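Local coordinates for uncharacterized protein DUF1234 (Pectobacterium atrosepticum SCRI1043, PDB 3BDV) that probably acts as a hydrolase of the alpha/beta-hydrolase fold, related to YdeN-like serine hydrolases, and binds calcium in the crystal, although its substrate is unknown, at residues 12-17 and 183-188; 60-65 and 88-93; 75-80 and 98-103; 92-97 and 118-123; 105-110 and 128-133. All blocks are in the same frame, centred on the assembly; numbering follows the deposited sequence. Where two conformers were deposited one is given.

Contact 1 (12-17 and 183-188). With EDO (1,2-ethanediol), chain G.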
# COMPACT_ATOMS: atom_id res chain seq x y z
N THR A 12 17.10 -2.05 -3.26
CA THR A 12 18.08 -0.97 -3.10
C THR A 12 18.30 -0.20 -4.42
O THR A 12 18.30 1.02 -4.45
CB THR A 12 19.40 -1.52 -2.48
OG1 THR A 12 19.14 -1.99 -1.15
CG2 THR A 12 20.48 -0.43 -2.45
N GLU A 13 18.40 -0.91 -5.55
CA GLU A 13 18.45 -0.25 -6.86
C GLU A 13 17.20 0.53 -7.23
O GLU A 13 17.27 1.62 -7.82
CB GLU A 13 18.72 -1.24 -7.98
CG GLU A 13 20.09 -1.86 -7.93
CD GLU A 13 21.19 -0.83 -8.08
OE1 GLU A 13 21.20 -0.13 -9.11
OE2 GLU A 13 22.03 -0.70 -7.16
N VAL A 14 16.03 -0.04 -6.94
CA VAL A 14 14.77 0.67 -7.21
C VAL A 14 14.74 2.00 -6.45
O VAL A 14 14.32 3.01 -6.98
CB VAL A 14 13.56 -0.19 -6.83
CG1 VAL A 14 12.26 0.62 -6.74
CG2 VAL A 14 13.41 -1.39 -7.83
N SER A 15 15.21 1.97 -5.21
CA SER A 15 15.21 3.15 -4.36
C SER A 15 16.13 4.28 -4.85
O SER A 15 15.94 5.43 -4.49
CB SER A 15 15.54 2.74 -2.93
OG SER A 15 14.47 1.98 -2.41
N GLN A 16 17.08 3.97 -5.71
CA GLN A 16 17.88 5.03 -6.33
C GLN A 16 17.03 5.99 -7.18
O GLN A 16 17.47 7.10 -7.47
CB GLN A 16 18.97 4.47 -7.25
CG GLN A 16 19.79 3.33 -6.69
CD GLN A 16 20.80 3.77 -5.67
OE1 GLN A 16 20.49 4.47 -4.71
NE2 GLN A 16 22.05 3.34 -5.87
N GLN A 17 15.85 5.53 -7.62
CA GLN A 17 15.01 6.31 -8.53
C GLN A 17 13.53 6.49 -8.15
O GLN A 17 12.87 7.35 -8.69
CB GLN A 17 15.06 5.69 -9.91
CG GLN A 17 16.43 5.77 -10.59
CD GLN A 17 16.33 5.37 -12.05
OE1 GLN A 17 15.58 5.97 -12.81
NE2 GLN A 17 17.06 4.34 -12.45
N PHE A 183 7.20 -5.45 -9.52
CA PHE A 183 6.30 -4.35 -9.93
C PHE A 183 7.02 -3.05 -10.09
O PHE A 183 6.85 -2.37 -11.09
CB PHE A 183 5.22 -4.27 -8.83
CG PHE A 183 4.26 -3.11 -8.95
CD1 PHE A 183 3.35 -3.05 -9.99
CD2 PHE A 183 4.19 -2.15 -7.95
CE1 PHE A 183 2.41 -2.02 -10.03
CE2 PHE A 183 3.28 -1.11 -7.99
CZ PHE A 183 2.40 -1.03 -8.99
N SER A 184 7.79 -2.67 -9.08
CA SER A 184 8.49 -1.41 -9.11
C SER A 184 9.56 -1.33 -10.16
O SER A 184 9.73 -0.28 -10.74
CB SER A 184 9.05 -1.04 -7.73
OG SER A 184 10.05 -1.96 -7.28
N GLU A 185 10.27 -2.42 -10.47
CA GLU A 185 11.33 -2.31 -11.49
C GLU A 185 10.79 -1.80 -12.81
O GLU A 185 11.47 -1.01 -13.49
CB GLU A 185 12.06 -3.63 -11.67
CG GLU A 185 12.94 -3.94 -10.51
CD GLU A 185 13.54 -5.32 -10.57
OE1 GLU A 185 13.04 -6.13 -11.34
OE2 GLU A 185 14.52 -5.57 -9.83
N ILE A 186 9.57 -2.20 -13.18
CA ILE A 186 8.98 -1.76 -14.46
C ILE A 186 8.52 -0.31 -14.37
O ILE A 186 8.19 0.27 -15.37
CB ILE A 186 7.85 -2.69 -14.99
CG1 ILE A 186 6.73 -2.88 -14.01
CG2 ILE A 186 8.44 -4.08 -15.32
CD1 ILE A 186 5.47 -3.46 -14.63
N LEU A 187 8.55 0.28 -13.20
CA LEU A 187 8.22 1.70 -13.08
C LEU A 187 9.43 2.60 -12.99
O LEU A 187 9.29 3.83 -12.90
CB LEU A 187 7.34 1.89 -11.83
CG LEU A 187 6.06 1.06 -11.74
CD1 LEU A 187 5.35 1.24 -10.41
CD2 LEU A 187 5.14 1.35 -12.97
N ILE A 188 10.63 2.03 -12.95
CA ILE A 188 11.85 2.84 -12.83
C ILE A 188 12.03 3.64 -14.13
O ILE A 188 11.89 3.07 -15.20
CB ILE A 188 13.07 1.95 -12.57
CG1 ILE A 188 13.01 1.40 -11.16
CG2 ILE A 188 14.39 2.73 -12.71
CD1 ILE A 188 14.04 0.32 -10.91
C1 EDO G . 5.49 1.25 -16.96
O1 EDO G . 6.50 2.29 -17.01
C2 EDO G . 5.54 0.35 -18.20
O2 EDO G . 6.86 -0.23 -18.28
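V14 meets S184, E185 and I188 with its two methyl branches. From CB, which sits 4.0 Å from S184 OG, one branch, CG1, lies anti to the backbone N (chi1 165°) and comes to 3.4 Å from S184 OG. That hydroxyl is hydrogen-bonded to the carbonyl of L180, one turn back in its own helix, which meets its polar need. CG2 reaches the CG of E185 at 3.7 Å and the CD1 of I188 at 3.6 Å; the carboxylate of E185 turns to R10 in a salt bridge. CG2 of I188 lies 3.1 Å from Q17 NE2, simply a tight contact, since a methyl cannot accept from an amide nitrogen; NE2 donates instead to the carbonyl of N190. Q17 crosses I188 at about a right angle. No hydrogen bond crosses; van der Waals contact joins the segments, apolar between V14 and I188. Both hydroxyls of a 1,2-ethanediol, probably from the crystallisation liquor, donate to I186 O (O1 at 3.1 Å, O2 at 3.2 Å). Here the C-terminal ends of helices 4-15 and 174-185 come together; V14 and S184 touch M20 of strand 19-23, while S184 and L187 rest on I77 of strand 76-81.

Contact 2 (60-65 and 88-93)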
# COMPACT_ATOMS: atom_id res chain seq x y z
N ARG A 60 -8.05 13.39 6.79
CA ARG A 60 -6.79 13.45 7.53
C ARG A 60 -5.72 12.58 6.92
O ARG A 60 -4.57 12.97 6.84
CB ARG A 60 -7.00 13.07 8.99
CG ARG A 60 -7.60 14.24 9.76
CD ARG A 60 -7.42 14.11 11.24
NE ARG A 60 -8.24 13.06 11.79
CZ ARG A 60 -9.21 13.23 12.70
NH1 ARG A 60 -9.51 14.43 13.17
NH2 ARG A 60 -9.89 12.18 13.13
N TRP A 61 -6.09 11.38 6.52
CA TRP A 61 -5.14 10.49 5.83
C TRP A 61 -4.67 11.14 4.53
O TRP A 61 -3.48 11.10 4.23
CB TRP A 61 -5.77 9.14 5.51
CG TRP A 61 -5.39 8.03 6.43
CD1 TRP A 61 -4.54 6.99 6.17
CD2 TRP A 61 -5.85 7.84 7.78
NE1 TRP A 61 -4.45 6.17 7.27
CE2 TRP A 61 -5.27 6.65 8.25
CE3 TRP A 61 -6.74 8.54 8.60
CZ2 TRP A 61 -5.51 6.17 9.56
CZ3 TRP A 61 -6.97 8.07 9.87
CH2 TRP A 61 -6.37 6.88 10.35
N VAL A 62 -5.58 11.74 3.77
CA VAL A 62 -5.26 12.38 2.50
C VAL A 62 -4.30 13.57 2.71
O VAL A 62 -3.33 13.77 1.99
CB VAL A 62 -6.53 12.90 1.81
CG1 VAL A 62 -6.17 13.98 0.72
CG2 VAL A 62 -7.39 11.75 1.27
N LEU A 63 -4.60 14.36 3.72
CA LEU A 63 -3.74 15.47 4.09
C LEU A 63 -2.34 14.93 4.48
O LEU A 63 -1.32 15.48 4.06
CB LEU A 63 -4.45 16.25 5.20
CG LEU A 63 -4.00 17.62 5.64
CD1 LEU A 63 -3.48 18.42 4.48
CD2 LEU A 63 -5.17 18.29 6.29
N ALA A 64 -2.26 13.82 5.23
CA ALA A 64 -0.97 13.24 5.59
C ALA A 64 -0.16 12.74 4.38
O ALA A 64 1.06 12.91 4.34
CB ALA A 64 -1.11 12.12 6.62
N ILE A 65 -0.84 12.11 3.42
CA ILE A 65 -0.17 11.63 2.23
C ILE A 65 0.32 12.83 1.40
O ILE A 65 1.45 12.85 0.94
CB ILE A 65 -1.08 10.70 1.35
CG1 ILE A 65 -1.47 9.41 2.09
CG2 ILE A 65 -0.35 10.37 0.01
CD1 ILE A 65 -2.67 8.66 1.42
N ALA A 88 -4.84 5.82 -0.27
CA ALA A 88 -3.92 5.82 -1.40
C ALA A 88 -4.78 5.86 -2.67
O ALA A 88 -4.50 6.64 -3.58
CB ALA A 88 -3.01 4.58 -1.41
N CYS A 89 -5.82 5.04 -2.71
CA CYS A 89 -6.71 5.00 -3.85
C CYS A 89 -7.36 6.36 -4.08
O CYS A 89 -7.39 6.85 -5.18
CB CYS A 89 -7.74 3.91 -3.63
SG CYS A 89 -9.00 3.80 -4.85
N HIS A 90 -7.88 6.96 -3.02
CA HIS A 90 -8.61 8.18 -3.14
C HIS A 90 -7.68 9.31 -3.65
O HIS A 90 -8.03 10.09 -4.53
CB HIS A 90 -9.24 8.53 -1.80
CG HIS A 90 -9.97 9.84 -1.79
ND1 HIS A 90 -11.31 9.96 -2.13
CD2 HIS A 90 -9.57 11.09 -1.44
CE1 HIS A 90 -11.68 11.21 -1.99
NE2 HIS A 90 -10.65 11.92 -1.58
N VAL A 91 -6.47 9.37 -3.13
CA VAL A 91 -5.54 10.43 -3.55
C VAL A 91 -5.22 10.33 -5.04
O VAL A 91 -5.24 11.34 -5.73
CB VAL A 91 -4.26 10.41 -2.72
CG1 VAL A 91 -3.14 11.17 -3.41
CG2 VAL A 91 -4.55 10.98 -1.37
N VAL A 92 -4.99 9.14 -5.54
CA VAL A 92 -4.76 8.91 -6.97
C VAL A 92 -6.00 9.30 -7.78
O VAL A 92 -5.90 10.03 -8.79
CB VAL A 92 -4.36 7.43 -7.26
CG1 VAL A 92 -4.34 7.19 -8.78
CG2 VAL A 92 -2.98 7.13 -6.65
N GLN A 93 -7.17 8.91 -7.29
CA GLN A 93 -8.43 9.21 -7.97
C GLN A 93 -8.75 10.70 -8.03
O GLN A 93 -9.41 11.15 -8.95
CB GLN A 93 -9.60 8.43 -7.36
CG GLN A 93 -9.54 6.91 -7.67
CD GLN A 93 -10.73 6.14 -7.17
OE1 GLN A 93 -11.35 6.51 -6.15
NE2 GLN A 93 -11.05 5.02 -7.86
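V62 and V91 share one rotamer, with CG1 anti to the backbone N (chi1 162° and 161°), and in both this leaves CG2 beside the backbone N. In V91 the CG2 methyl is the one turned to the other helix, where it meets both branches of V62: CG1 and CG2 of V62 each lie 4.0 Å from V91 CG2. The two side chains run past each other in opposite directions, so that the V91 methyl is straddled by the valine fork. I65 adds a third apolar group from the next turn of its helix. Its CD1 stands 4.1 Å from V91 CG2 and 4.0 Å from A88 N, which puts the end of the isoleucine over the backbone of the facing helix beside a small residue. H90 closes the other end of the patch: V62 CG2 approaches its ring atom CD2 at 3.5 Å, obliquely to the ring, and the two side chains cross at about a right angle. The other side of the imidazole is engaged elsewhere, since ND1 is hydrogen-bonded to the carbonyl of R118. Every residue that touches is buried, and no hydrogen bond passes between the segments. The axes of these short segments approach to 9.7 Å and cross at -69°, which keeps the contact short, centred on V62 and V91. Helices 58-70 and 83-93 precede and follow strand 76-81 in the chain and pack together on one face of the parallel sheet, as in an alpha/beta-hydrolase fold; helix 83-93 also rests on strand 99-105 through A88, V91 and V92.

Contact 3 (75-80 and 98-103)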
# COMPACT_ATOMS: atom_id res chain seq x y z
N PRO A 75 9.50 10.14 -8.08
CA PRO A 75 8.17 9.54 -8.14
C PRO A 75 8.01 8.52 -7.02
O PRO A 75 8.98 7.83 -6.67
CB PRO A 75 8.16 8.85 -9.48
CG PRO A 75 9.24 9.50 -10.26
CD PRO A 75 10.29 9.78 -9.26
N VAL A 76 6.78 8.41 -6.50
CA VAL A 76 6.50 7.65 -5.31
C VAL A 76 5.68 6.40 -5.65
O VAL A 76 4.86 6.42 -6.57
CB VAL A 76 5.75 8.50 -4.29
CG1 VAL A 76 5.04 7.66 -3.29
CG2 VAL A 76 6.71 9.46 -3.60
N ILE A 77 5.93 5.34 -4.91
CA ILE A 77 4.97 4.22 -4.85
C ILE A 77 4.31 4.25 -3.49
O ILE A 77 5.00 4.17 -2.47
CB ILE A 77 5.65 2.85 -5.08
CG1 ILE A 77 6.24 2.79 -6.49
CG2 ILE A 77 4.63 1.74 -4.86
CD1 ILE A 77 7.09 1.57 -6.81
N LEU A 78 2.99 4.43 -3.46
CA LEU A 78 2.24 4.40 -2.18
C LEU A 78 2.00 2.96 -1.79
O LEU A 78 1.50 2.19 -2.59
CB LEU A 78 0.91 5.11 -2.32
CG LEU A 78 0.97 6.63 -2.58
CD1 LEU A 78 -0.44 7.17 -2.71
CD2 LEU A 78 1.79 7.35 -1.51
N ILE A 79 2.36 2.57 -0.58
CA ILE A 79 2.20 1.15 -0.14
C ILE A 79 1.24 1.23 1.05
O ILE A 79 1.60 1.62 2.19
CB ILE A 79 3.53 0.50 0.24
CG1 ILE A 79 4.54 0.49 -0.91
CG2 ILE A 79 3.29 -0.93 0.79
CD1 ILE A 79 5.96 0.06 -0.53
N GLY A 80 -0.03 0.92 0.77
CA GLY A 80 -1.09 1.09 1.74
C GLY A 80 -1.61 -0.19 2.40
O GLY A 80 -1.63 -1.22 1.77
N GLY A 98 2.82 12.88 -9.23
CA GLY A 98 4.07 12.40 -8.69
C GLY A 98 4.00 10.99 -8.13
O GLY A 98 4.83 10.61 -7.31
N ILE A 99 2.97 10.26 -8.54
CA ILE A 99 2.81 8.85 -8.18
C ILE A 99 3.04 7.84 -9.33
O ILE A 99 2.28 7.80 -10.28
CB ILE A 99 1.42 8.61 -7.47
CG1 ILE A 99 1.29 9.55 -6.24
CG2 ILE A 99 1.23 7.13 -7.11
CD1 ILE A 99 -0.17 9.77 -5.66
N ALA A 100 4.03 6.98 -9.16
CA ALA A 100 4.44 5.98 -10.18
C ALA A 100 3.52 4.78 -10.14
O ALA A 100 3.24 4.18 -11.19
CB ALA A 100 5.89 5.53 -9.94
N GLY A 101 3.08 4.41 -8.93
CA GLY A 101 2.28 3.19 -8.74
C GLY A 101 1.75 3.12 -7.33
O GLY A 101 2.17 3.90 -6.45
N VAL A 102 0.79 2.24 -7.11
CA VAL A 102 0.28 2.03 -5.76
C VAL A 102 0.11 0.55 -5.52
O VAL A 102 -0.22 -0.24 -6.41
CB VAL A 102 -1.05 2.81 -5.45
CG1 VAL A 102 -0.86 4.32 -5.59
CG2 VAL A 102 -2.18 2.31 -6.31
N MSE A 103 0.43 0.16 -4.30
CA MSE A 103 0.33 -1.23 -3.81
C MSE A 103 -0.68 -1.20 -2.68
O MSE A 103 -0.44 -0.50 -1.68
CB MSE A 103 1.69 -1.75 -3.32
CG MSE A 103 1.62 -3.04 -2.67
SE MSE A 103 3.41 -3.82 -2.63
CE MSE A 103 3.17 -5.17 -1.34
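V76 O accepts the shortest hydrogen bond between these strands, from A100 N at 2.8 Å, and it also receives a CA-H contact from I99. L78 O is used similarly: M103 N donates to it at 2.9 Å in a nearly straight bond (176°), while the CA of V102 lies beside it. G101 O is bonded by L78 N at 3.1 Å and has I77 CA at 3.2 Å; M103 O takes G80 N and I79 CA, so four carbonyls each meet an N-H and a CA-H. The ladder is parallel and starts with V76 N on G98 O. Between V76-I99 and I77-G101 the pairing slips by one residue, a beta bulge at A100, whose backbone takes a helical conformation (psi -35°) and whose methyl meets P75 CB at 4.0 Å. On one face L78 lies side by side with V102, CB to CG1 3.8 Å, and meets I99 across its CD1; I77, I79 and M103, a selenomethionine, occupy the other face. Helix 83-93 covers the first face and helix 174-185 the second. The two strands and helix 83-93 form a beta-alpha-beta unit, and G80 begins a GxSxG sequence consistent with the nucleophile elbow of serine hydrolases.

Contact 4 (92-97 and 118-123)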
# COMPACT_ATOMS: atom_id res chain seq x y z
N VAL A 92 -4.99 9.14 -5.54
CA VAL A 92 -4.76 8.91 -6.97
C VAL A 92 -6.00 9.30 -7.78
O VAL A 92 -5.90 10.03 -8.79
CB VAL A 92 -4.36 7.43 -7.26
CG1 VAL A 92 -4.34 7.19 -8.78
CG2 VAL A 92 -2.98 7.13 -6.65
N GLN A 93 -7.17 8.91 -7.29
CA GLN A 93 -8.43 9.21 -7.97
C GLN A 93 -8.75 10.70 -8.03
O GLN A 93 -9.41 11.15 -8.95
CB GLN A 93 -9.60 8.43 -7.36
CG GLN A 93 -9.54 6.91 -7.67
CD GLN A 93 -10.73 6.14 -7.17
OE1 GLN A 93 -11.35 6.51 -6.15
NE2 GLN A 93 -11.05 5.02 -7.86
N GLN A 94 -8.27 11.46 -7.06
CA GLN A 94 -8.52 12.89 -7.03
C GLN A 94 -7.49 13.63 -7.84
O GLN A 94 -7.57 14.85 -7.97
CB GLN A 94 -8.57 13.38 -5.59
CG GLN A 94 -9.66 12.72 -4.77
CD GLN A 94 -11.01 12.82 -5.41
OE1 GLN A 94 -11.75 11.83 -5.55
NE2 GLN A 94 -11.35 14.01 -5.83
N GLY A 95 -6.52 12.92 -8.43
CA GLY A 95 -5.61 13.50 -9.46
C GLY A 95 -4.24 13.97 -9.01
O GLY A 95 -3.55 14.69 -9.74
N GLN A 96 -3.83 13.58 -7.81
CA GLN A 96 -2.49 13.83 -7.26
C GLN A 96 -1.35 13.42 -8.20
O GLN A 96 -1.30 12.28 -8.66
CB GLN A 96 -2.33 13.00 -5.98
CG GLN A 96 -1.02 13.20 -5.29
CD GLN A 96 -0.88 14.61 -4.80
OE1 GLN A 96 0.09 15.29 -5.10
NE2 GLN A 96 -1.89 15.07 -4.06
N GLU A 97 -0.43 14.36 -8.45
CA GLU A 97 0.74 14.12 -9.30
C GLU A 97 1.86 13.47 -8.51
O GLU A 97 1.86 13.51 -7.27
CB GLU A 97 1.26 15.45 -9.88
CG GLU A 97 0.40 16.06 -10.99
CD GLU A 97 1.19 16.28 -12.28
OE1 GLU A 97 2.03 17.21 -12.34
OE2 GLU A 97 0.97 15.51 -13.24
N ARG A 118 -16.96 8.05 -1.31
CA ARG A 118 -15.73 8.71 -1.70
C ARG A 118 -14.74 7.87 -2.45
O ARG A 118 -13.77 8.37 -2.99
CB ARG A 118 -15.12 9.31 -0.46
CG ARG A 118 -16.14 10.36 0.05
CD ARG A 118 -15.64 11.23 1.05
NE ARG A 118 -14.64 12.14 0.52
CZ ARG A 118 -13.86 12.85 1.31
NH1 ARG A 118 -13.95 12.71 2.62
NH2 ARG A 118 -12.96 13.65 0.79
N ILE A 119 -14.95 6.56 -2.50
CA ILE A 119 -14.04 5.72 -3.22
C ILE A 119 -14.77 5.28 -4.48
O ILE A 119 -15.85 4.67 -4.39
CB ILE A 119 -13.67 4.49 -2.36
CG1 ILE A 119 -12.96 4.95 -1.06
CG2 ILE A 119 -12.86 3.47 -3.19
CD1 ILE A 119 -11.68 5.77 -1.27
N GLN A 120 -14.20 5.59 -5.66
CA GLN A 120 -14.86 5.30 -6.93
C GLN A 120 -14.47 3.91 -7.44
O GLN A 120 -13.34 3.46 -7.25
CB GLN A 120 -14.49 6.33 -7.97
CG GLN A 120 -14.71 7.78 -7.53
CD GLN A 120 -14.14 8.77 -8.52
OE1 GLN A 120 -14.24 8.57 -9.74
NE2 GLN A 120 -13.54 9.85 -8.01
N ALA A 121 -15.44 3.25 -8.08
CA ALA A 121 -15.25 1.99 -8.76
C ALA A 121 -14.89 2.31 -10.21
O ALA A 121 -15.67 2.13 -11.14
CB ALA A 121 -16.47 1.17 -8.68
N SER A 122 -13.69 2.83 -10.36
CA SER A 122 -13.17 3.25 -11.66
C SER A 122 -11.65 3.15 -11.67
O SER A 122 -11.00 3.15 -10.60
CB SER A 122 -13.68 4.65 -12.01
OG SER A 122 -13.44 5.58 -10.99
N PRO A 123 -11.08 3.03 -12.86
CA PRO A 123 -9.65 2.80 -12.98
C PRO A 123 -8.79 3.83 -12.34
O PRO A 123 -9.04 5.04 -12.46
CB PRO A 123 -9.42 2.78 -14.48
CG PRO A 123 -10.69 2.41 -15.05
CD PRO A 123 -11.70 3.08 -14.19
O HOH W 1 -12.05 8.82 -5.12
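Q93 uses both ends of one side-chain amide on the backbone of Q120, an amide pairing with a main chain that is in no regular strand. Its OE1 accepts from Q120 N at 3.0 Å, and its NE2 donates to Q120 O at 2.8 Å, nearly straight at 171°. The carbonyl lies in the Q93 amide plane, whereas NE2 stands above the plane of that carbonyl, 41° out of it. NE2 also makes a weak bond to S122 O. The side chain gets there extended beyond CG, so the amide reaches out from the helix, and with both its atoms bonded it is fixed against rotation. W151 NE1 donates to the same Q120 carbonyl, which also takes a weak bond from S122 N. A water also lies 2.6 Å from OE1 and 2.8 Å from R118 O, linking the amide to the carbonyl of R118, two residues before Q120. Q120's own side chain runs back the opposite way past Q93, its CB 3.6 Å from OE1. R118 turns its guanidinium group to D59 in a salt bridge. The bonds of Q93 thus hold the loop between strands 99-105 and 128-132 to helix 83-93, which ends just past it in a Schellman motif with G95 at positive phi.

Contact 5 (105-110 and 128-133)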
# COMPACT_ATOMS: atom_id res chain seq x y z
N VAL A 105 -2.69 -3.26 -0.00
CA VAL A 105 -2.61 -4.52 0.71
C VAL A 105 -3.79 -4.60 1.67
O VAL A 105 -3.91 -3.78 2.57
CB VAL A 105 -1.30 -4.62 1.52
CG1 VAL A 105 -1.28 -5.99 2.32
CG2 VAL A 105 -0.07 -4.44 0.60
N ALA A 106 -4.65 -5.58 1.45
CA ALA A 106 -5.88 -5.73 2.27
C ALA A 106 -6.67 -4.41 2.31
O ALA A 106 -7.02 -3.90 3.37
CB ALA A 106 -5.57 -6.25 3.70
N PRO A 107 -6.99 -3.86 1.13
CA PRO A 107 -7.85 -2.68 1.13
C PRO A 107 -9.16 -3.05 1.81
O PRO A 107 -9.66 -4.15 1.63
CB PRO A 107 -8.07 -2.40 -0.35
CG PRO A 107 -7.95 -3.61 -0.97
CD PRO A 107 -6.86 -4.39 -0.24
N ALA A 108 -9.69 -2.13 2.62
CA ALA A 108 -10.96 -2.38 3.26
C ALA A 108 -12.13 -2.07 2.28
O ALA A 108 -12.01 -1.19 1.46
CB ALA A 108 -11.05 -1.55 4.54
N GLU A 109 -13.25 -2.76 2.46
CA GLU A 109 -14.49 -2.38 1.81
C GLU A 109 -14.84 -0.97 2.28
O GLU A 109 -14.94 -0.70 3.48
CB GLU A 109 -15.58 -3.41 2.20
CG GLU A 109 -16.91 -3.20 1.55
CD GLU A 109 -16.90 -3.52 0.07
OE1 GLU A 109 -16.70 -4.70 -0.28
OE2 GLU A 109 -17.12 -2.60 -0.73
N PRO A 110 -15.01 -0.03 1.32
CA PRO A 110 -15.32 1.35 1.77
C PRO A 110 -16.48 1.56 2.76
O PRO A 110 -16.41 2.41 3.67
CB PRO A 110 -15.55 2.05 0.45
CG PRO A 110 -14.67 1.34 -0.50
CD PRO A 110 -14.77 -0.08 -0.13
N THR A 128 -1.30 -0.37 -10.52
CA THR A 128 -1.77 -0.80 -9.21
C THR A 128 -1.67 -2.33 -9.01
O THR A 128 -2.01 -3.12 -9.88
CB THR A 128 -3.23 -0.31 -9.03
OG1 THR A 128 -3.29 1.13 -9.25
CG2 THR A 128 -3.82 -0.62 -7.68
N LEU A 129 -1.24 -2.70 -7.82
CA LEU A 129 -1.20 -4.07 -7.38
C LEU A 129 -2.03 -4.18 -6.07
O LEU A 129 -1.80 -3.40 -5.15
CB LEU A 129 0.24 -4.42 -7.10
CG LEU A 129 0.75 -5.82 -7.00
CD1 LEU A 129 0.56 -6.52 -8.34
CD2 LEU A 129 2.25 -5.65 -6.59
N THR A 130 -2.93 -5.17 -5.99
CA THR A 130 -3.80 -5.36 -4.84
C THR A 130 -3.60 -6.76 -4.27
O THR A 130 -3.64 -7.72 -5.03
CB THR A 130 -5.28 -5.15 -5.19
OG1 THR A 130 -5.46 -3.79 -5.62
CG2 THR A 130 -6.23 -5.41 -3.96
N PHE A 131 -3.41 -6.87 -2.96
CA PHE A 131 -3.24 -8.17 -2.31
C PHE A 131 -4.49 -8.38 -1.44
O PHE A 131 -4.87 -7.48 -0.67
CB PHE A 131 -2.02 -8.16 -1.39
CG PHE A 131 -0.73 -8.01 -2.13
CD1 PHE A 131 -0.32 -6.80 -2.61
CD2 PHE A 131 0.08 -9.10 -2.33
CE1 PHE A 131 0.87 -6.69 -3.33
CE2 PHE A 131 1.27 -8.98 -3.04
CZ PHE A 131 1.65 -7.79 -3.54
N ALA A 132 -5.12 -9.53 -1.61
CA ALA A 132 -6.41 -9.82 -0.97
C ALA A 132 -6.35 -11.16 -0.26
O ALA A 132 -5.85 -12.11 -0.79
CB ALA A 132 -7.53 -9.80 -2.00
N SER A 133 -6.89 -11.21 0.95
CA SER A 133 -6.99 -12.43 1.77
C SER A 133 -8.42 -13.03 1.68
O SER A 133 -9.41 -12.31 1.39
CB SER A 133 -6.63 -12.06 3.21
OG SER A 133 -6.98 -13.07 4.11
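V105 and F131 lie next to each other on the same face of the sheet, as the one bridged pair of these segments. The valine has CG1 anti to the backbone N (chi1 178°), which leaves CG2 as the methyl facing the phenyl group; it lies 4.0 Å from F131 CD1, oblique to the ring. The chi1 of F131 (-66°) places CG beside its own backbone N, with CD1 of the ring at the valine methyl. Separately, the same ring makes a T-shaped stack with W173. The neighbouring T130 points to the other side of the strand: with chi1 of -62°, measured to OG1, its CG2 is anti to the backbone N and meets P107, 3.9 Å from both CG and CD, while OG1, beside the backbone N, goes to S153 in a hydrogen bond. P107 crosses the threonine obliquely and also sets CD 3.7 Å from F131 O. That carbonyl accepts the A106 N-H at 2.9 Å. A106 itself has positive phi, and there the chain turns off from strand 99-105 into a loop. The contact thus ends the pairing of strand 99-105 with strand 128-132, with strand 154-157 next to the latter and helix 141-151 touching the side chains of A132 and P110.

In the fold
Contacts 3 and 5 follow one another along strand 99-105, and the sheet passes from one to the other by the hydrogen bonds G80 O to V105 N (2.9 Å) and V102 O to L129 N (3.0 Å). Contact 2 lies on one side of that sheet, its centre 11 Å from that of contact 3; contact 1 lies beyond the other, where S184 CB meets I77 CD1 at 3.4 Å. Contact 4 shares V92 and Q93 with contact 2 and touches contact 5 through I119 CB and P110 CG, 3.8 Å apart. G80 of contact 3 belongs to the putative nucleophile elbow, whereas bound calcium ions lie about 10 Å from the side chains of I65 and V76 and, separately, of R118.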